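Local atomic coordinates of protein angel homolog 2 (Homo sapiens, PDB entry 6RW0), a protein that acts as a 2',3'-cyclic phosphatase of the CCR4 deadenylase family and probably binds the 3'-untranslated regions of messenger RNAs. Residues G138-S146 with V171-K180. Sequence-based numbering, arbitrary orientation.
Sequences GCAICFKHS and VGLVLLLQPK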
ATOM      1  N   GLY A 138      10.038  -3.246   6.739  1.00 14.25           N
ATOM      2  CA  GLY A 138       9.018  -4.060   6.126  1.00 15.37           C
ATOM      3  C   GLY A 138       7.616  -3.561   6.373  1.00 14.21           C
ATOM      4  O   GLY A 138       7.393  -2.413   6.768  1.00 15.28           O
ATOM      5  N   CYS A 139       6.675  -4.453   6.115  1.00 13.29           N
ATOM      6  CA  CYS A 139       5.257  -4.170   6.247  1.00 15.01           C
ATOM      7  C   CYS A 139       4.715  -4.780   7.531  1.00 14.32           C
ATOM      8  O   CYS A 139       5.111  -5.881   7.941  1.00 16.39           O
ATOM      9  CB  CYS A 139       4.467  -4.804   5.101  1.00 16.94           C
ATOM     10  SG  CYS A 139       4.737  -4.104   3.491  1.00 21.81           S
ATOM     11  N   ALA A 140       3.759  -4.098   8.138  1.00 14.20           N
ATOM     12  CA  ALA A 140       3.037  -4.651   9.270  1.00 13.50           C
ATOM     13  C   ALA A 140       1.544  -4.520   9.017  1.00 13.54           C
ATOM     14  O   ALA A 140       1.094  -3.541   8.418  1.00 15.75           O
ATOM     15  CB  ALA A 140       3.412  -3.970  10.587  1.00 15.77           C
ATOM     16  N   ILE A 141       0.785  -5.522   9.444  1.00 14.31           N
ATOM     17  CA  ILE A 141      -0.667  -5.416   9.533  1.00 13.57           C
ATOM     18  C   ILE A 141      -1.043  -5.663  10.983  1.00 14.59           C
ATOM     19  O   ILE A 141      -0.671  -6.691  11.560  1.00 15.07           O
ATOM     20  CB  ILE A 141      -1.409  -6.388   8.600  1.00 14.89           C
ATOM     21  CG1 ILE A 141      -1.067  -6.131   7.139  1.00 15.12           C
ATOM     22  CG2 ILE A 141      -2.923  -6.221   8.790  1.00 15.01           C
ATOM     23  CD1 ILE A 141      -1.622  -7.187   6.159  1.00 14.97           C
ATOM     24  N   CYS A 142      -1.767  -4.720  11.568  1.00 13.61           N
ATOM     25  CA  CYS A 142      -2.156  -4.764  12.964  1.00 14.75           C
ATOM     26  C   CYS A 142      -3.664  -4.594  13.033  1.00 15.45           C
ATOM     27  O   CYS A 142      -4.259  -3.912  12.198  1.00 17.94           O
ATOM     28  CB  CYS A 142      -1.482  -3.626  13.734  1.00 16.75           C
ATOM     29  SG  CYS A 142       0.300  -3.437  13.407  1.00 19.22           S
ATOM     30  N   PHE A 143      -4.308  -5.209  14.002  1.00 14.94           N
ATOM     31  CA  PHE A 143      -5.780  -5.107  14.095  1.00 15.20           C
ATOM     32  C   PHE A 143      -6.196  -5.157  15.564  1.00 17.52           C
ATOM     33  O   PHE A 143      -5.505  -5.735  16.349  1.00 16.16           O
ATOM     34  CB  PHE A 143      -6.440  -6.203  13.257  1.00 15.97           C
ATOM     35  CG  PHE A 143      -6.154  -7.581  13.771  1.00 16.98           C
ATOM     36  CD1 PHE A 143      -5.123  -8.338  13.263  1.00 16.44           C
ATOM     37  CD2 PHE A 143      -6.880  -8.071  14.829  1.00 18.53           C
ATOM     38  CE1 PHE A 143      -4.870  -9.590  13.779  1.00 19.16           C
ATOM     39  CE2 PHE A 143      -6.624  -9.318  15.344  1.00 19.05           C
ATOM     40  CZ  PHE A 143      -5.628 -10.071  14.809  1.00 18.50           C
ATOM     41  N   LYS A 144      -7.274  -4.470  15.901  1.00 16.31           N
ATOM     42  CA  LYS A 144      -7.749  -4.458  17.300  1.00 16.50           C
ATOM     43  C   LYS A 144      -8.230  -5.867  17.625  1.00 18.21           C
ATOM     44  O   LYS A 144      -9.088  -6.341  16.935  1.00 18.06           O
ATOM     45  CB  LYS A 144      -8.882  -3.445  17.465  1.00 17.21           C
ATOM     46  CG  LYS A 144      -8.439  -1.997  17.383  1.00 19.07           C
ATOM     47  CD  LYS A 144      -7.480  -1.607  18.457  1.00 18.40           C
ATOM     48  CE  LYS A 144      -7.378  -0.110  18.640  1.00 21.13           C
ATOM     49  NZ  LYS A 144      -8.625   0.435  19.207  1.00 24.29           N
ATOM     50  N   HIS A 145      -7.776  -6.471  18.716  1.00 18.01           N
ATOM     51  CA  HIS A 145      -8.237  -7.843  19.055  1.00 22.70           C
ATOM     52  C   HIS A 145      -9.697  -7.831  19.522  1.00 23.73           C
ATOM     53  O   HIS A 145     -10.298  -8.852  19.436  1.00 23.97           O
ATOM     54  CB  HIS A 145      -7.232  -8.610  19.913  1.00 34.27           C
ATOM     55  CG  HIS A 145      -6.624  -7.835  21.000  1.00 39.39           C
ATOM     56  ND1 HIS A 145      -7.358  -7.401  22.061  1.00 46.84           N
ATOM     57  CD2 HIS A 145      -5.353  -7.465  21.216  1.00 42.24           C
ATOM     58  CE1 HIS A 145      -6.567  -6.759  22.886  1.00 49.07           C
ATOM     59  NE2 HIS A 145      -5.339  -6.780  22.383  1.00 47.46           N
ATOM     60  N   SER A 146     -10.235  -6.701  19.969  1.00 22.72           N
ATOM     61  CA  SER A 146     -11.663  -6.525  20.299  1.00 24.81           C
ATOM     62  C   SER A 146     -12.534  -6.630  19.040  1.00 23.24           C
ATOM     63  O   SER A 146     -13.694  -6.904  19.193  1.00 25.66           O
ATOM     64  CB  SER A 146     -11.894  -5.225  21.015  1.00 27.60           C
ATOM     65  OG  SER A 146     -11.780  -4.118  20.149  1.00 29.47           O
ATOM     66  N   VAL A 171       8.357  -7.014  -0.255  1.00 12.90           N
ATOM     67  CA  VAL A 171       7.476  -8.004   0.342  1.00 13.15           C
ATOM     68  C   VAL A 171       6.032  -7.511   0.394  1.00 13.87           C
ATOM     69  O   VAL A 171       5.725  -6.338   0.173  1.00 14.07           O
ATOM     70  CB  VAL A 171       7.923  -8.409   1.765  1.00 13.48           C
ATOM     71  CG1 VAL A 171       9.292  -9.077   1.762  1.00 14.09           C
ATOM     72  CG2 VAL A 171       7.927  -7.190   2.703  1.00 14.97           C
ATOM     73  N   GLY A 172       5.152  -8.460   0.721  1.00 14.42           N
ATOM     74  CA  GLY A 172       3.774  -8.168   1.053  1.00 14.63           C
ATOM     75  C   GLY A 172       3.328  -9.051   2.201  1.00 14.14           C
ATOM     76  O   GLY A 172       4.047  -9.958   2.630  1.00 13.61           O
ATOM     77  N   LEU A 173       2.116  -8.789   2.680  1.00 14.02           N
ATOM     78  CA  LEU A 173       1.562  -9.545   3.798  1.00 12.72           C
ATOM     79  C   LEU A 173       0.052  -9.556   3.647  1.00 13.37           C
ATOM     80  O   LEU A 173      -0.543  -8.522   3.326  1.00 14.72           O
ATOM     81  CB  LEU A 173       1.963  -8.935   5.141  1.00 13.10           C
ATOM     82  CG  LEU A 173       1.529  -9.704   6.386  1.00 13.32           C
ATOM     83  CD1 LEU A 173       2.111 -11.086   6.465  1.00 15.12           C
ATOM     84  CD2 LEU A 173       1.935  -8.878   7.616  1.00 15.83           C
ATOM     85  N   VAL A 174      -0.556 -10.724   3.839  1.00 13.09           N
ATOM     86  CA  VAL A 174      -2.000 -10.897   3.705  1.00 13.81           C
ATOM     87  C   VAL A 174      -2.498 -11.594   4.959  1.00 14.27           C
ATOM     88  O   VAL A 174      -2.011 -12.679   5.305  1.00 15.38           O
ATOM     89  CB  VAL A 174      -2.371 -11.710   2.452  1.00 14.00           C
ATOM     90  CG1 VAL A 174      -3.877 -11.834   2.331  1.00 16.73           C
ATOM     91  CG2 VAL A 174      -1.763 -11.065   1.199  1.00 14.95           C
ATOM     92  N   LEU A 175      -3.446 -10.978   5.656  1.00 14.75           N
ATOM     93  CA  LEU A 175      -4.082 -11.613   6.798  1.00 14.34           C
ATOM     94  C   LEU A 175      -5.515 -11.962   6.434  1.00 15.14           C
ATOM     95  O   LEU A 175      -6.169 -11.252   5.666  1.00 17.11           O
ATOM     96  CB  LEU A 175      -4.112 -10.707   8.036  1.00 16.28           C
ATOM     97  CG  LEU A 175      -2.800 -10.149   8.583  1.00 17.96           C
ATOM     98  CD1 LEU A 175      -3.015  -9.542   9.977  1.00 18.30           C
ATOM     99  CD2 LEU A 175      -1.677 -11.156   8.617  1.00 18.58           C
ATOM    100  N   LEU A 176      -6.009 -13.051   7.001  1.00 14.97           N
ATOM    101  CA  LEU A 176      -7.424 -13.370   6.942  1.00 15.48           C
ATOM    102  C   LEU A 176      -7.967 -13.210   8.356  1.00 15.19           C
ATOM    103  O   LEU A 176      -7.455 -13.839   9.287  1.00 16.41           O
ATOM    104  CB  LEU A 176      -7.649 -14.778   6.410  1.00 17.02           C
ATOM    105  CG  LEU A 176      -9.116 -15.043   6.073  1.00 18.64           C
ATOM    106  CD1 LEU A 176      -9.641 -14.216   4.899  1.00 19.53           C
ATOM    107  CD2 LEU A 176      -9.303 -16.527   5.785  1.00 19.75           C
ATOM    108  N   LEU A 177      -8.941 -12.322   8.501  1.00 16.91           N
ATOM    109  CA  LEU A 177      -9.488 -11.921   9.813  1.00 17.51           C
ATOM    110  C   LEU A 177     -10.963 -12.294   9.929  1.00 18.20           C
ATOM    111  O   LEU A 177     -11.648 -12.181   8.965  1.00 20.72           O
ATOM    112  CB  LEU A 177      -9.355 -10.407   9.984  1.00 17.04           C
ATOM    113  CG  LEU A 177      -7.955  -9.821   9.872  1.00 17.94           C
ATOM    114  CD1 LEU A 177      -8.011  -8.322  10.065  1.00 20.11           C
ATOM    115  CD2 LEU A 177      -7.012 -10.435  10.883  1.00 19.69           C
ATOM    116  N   GLN A 178     -11.403 -12.714  11.106  1.00 19.13           N
ATOM    117  CA  GLN A 178     -12.817 -13.035  11.349  1.00 17.93           C
ATOM    118  C   GLN A 178     -13.404 -11.901  12.193  1.00 18.52           C
ATOM    119  O   GLN A 178     -12.958 -11.732  13.308  1.00 17.48           O
ATOM    120  CB  GLN A 178     -12.960 -14.369  12.068  1.00 20.32           C
ATOM    121  CG  GLN A 178     -14.413 -14.758  12.273  1.00 25.08           C
ATOM    122  CD  GLN A 178     -15.144 -14.900  10.968  1.00 28.78           C
ATOM    123  OE1 GLN A 178     -14.639 -15.468  10.024  1.00 30.56           O
ATOM    124  NE2 GLN A 178     -16.328 -14.339  10.886  1.00 33.42           N
ATOM    125  N   PRO A 179     -14.380 -11.127  11.694  1.00 18.28           N
ATOM    126  CA  PRO A 179     -15.015 -10.104  12.506  1.00 18.62           C
ATOM    127  C   PRO A 179     -15.617 -10.721  13.778  1.00 19.69           C
ATOM    128  O   PRO A 179     -16.185 -11.746  13.678  1.00 21.17           O
ATOM    129  CB  PRO A 179     -16.102  -9.543  11.590  1.00 21.06           C
ATOM    130  CG  PRO A 179     -15.560  -9.781  10.220  1.00 21.63           C
ATOM    131  CD  PRO A 179     -14.869 -11.120  10.326  1.00 19.32           C
ATOM    132  N   LYS A 180     -15.461 -10.063  14.921  1.00 20.84           N
ATOM    133  CA  LYS A 180     -15.972 -10.553  16.217  1.00 25.05           C
ATOM    134  C   LYS A 180     -17.394 -10.052  16.434  1.00 31.04           C
ATOM    135  O   LYS A 180     -17.537  -9.006  17.019  1.00 35.03           O
ATOM    136  CB  LYS A 180     -15.074 -10.052  17.340  1.00 27.63           C
ATOM    137  CG  LYS A 180     -13.869 -10.921  17.596  1.00 30.56           C
ATOM    138  CD  LYS A 180     -13.282 -10.729  18.946  1.00 29.87           C
ATOM    139  CE  LYS A 180     -12.014 -11.522  19.098  1.00 28.84           C
ATOM    140  NZ  LYS A 180     -11.302 -11.180  20.340  1.00 28.93           N
TER
HETATM  141  O   HOH W   1     -16.365  -6.628  17.628  1.00 36.65           O
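Strands 138-144 and 171-179 run almost parallel, their axes 11° apart and 6.9 Å from each other at closest approach, a spacing that marks two facing sheets rather than paired neighbours, and the contact between the strands is made by side chains. Ile-141 fills the middle. Its CG2 branch lies on Leu-175 CD1 at 3.5 Å, the two side chains sliding past each other in opposite directions, while its other branch reaches across to Leu-173, with CD1 4.0 Å from Leu-173 CG. CG2 lies anti to the backbone N and CG1 anti to the carbonyl carbon, which sends the two branches to different leucines. An alanine here would remove both branches and is likely to open a gap between the sheets where Leu-173 and Leu-175 now have a partner. Two residues further along each strand, Leu-177 CD2 sits over a face of the Phe-143 ring, 3.9 Å from its centroid and 24° off the normal, a CH-pi contact displaced toward the CD1-CE1 side. Leu-175 CD1 meets the same ring at its edge, so one leucine covers a face and the other meets the edge. Past the strand ends the contact turns polar: the extended Lys-180 chain delivers NZ to His-145 O at 2.7 Å, with a C=O...N angle of 155°, and a water donates to both Ser-146 O and Lys-180 O. The hydrophobic layer is characteristic of the core of the DNase I-like alpha/beta sandwich, where the two central sheets pack face to face. Strand 138-144 is hydrogen-bonded between strands 100-107 and 124-130 in one sheet; strand 171-179 lies between 148-157 and 189-195 in the other, and its Val-174 turns the opposite way, onto helix 203-220.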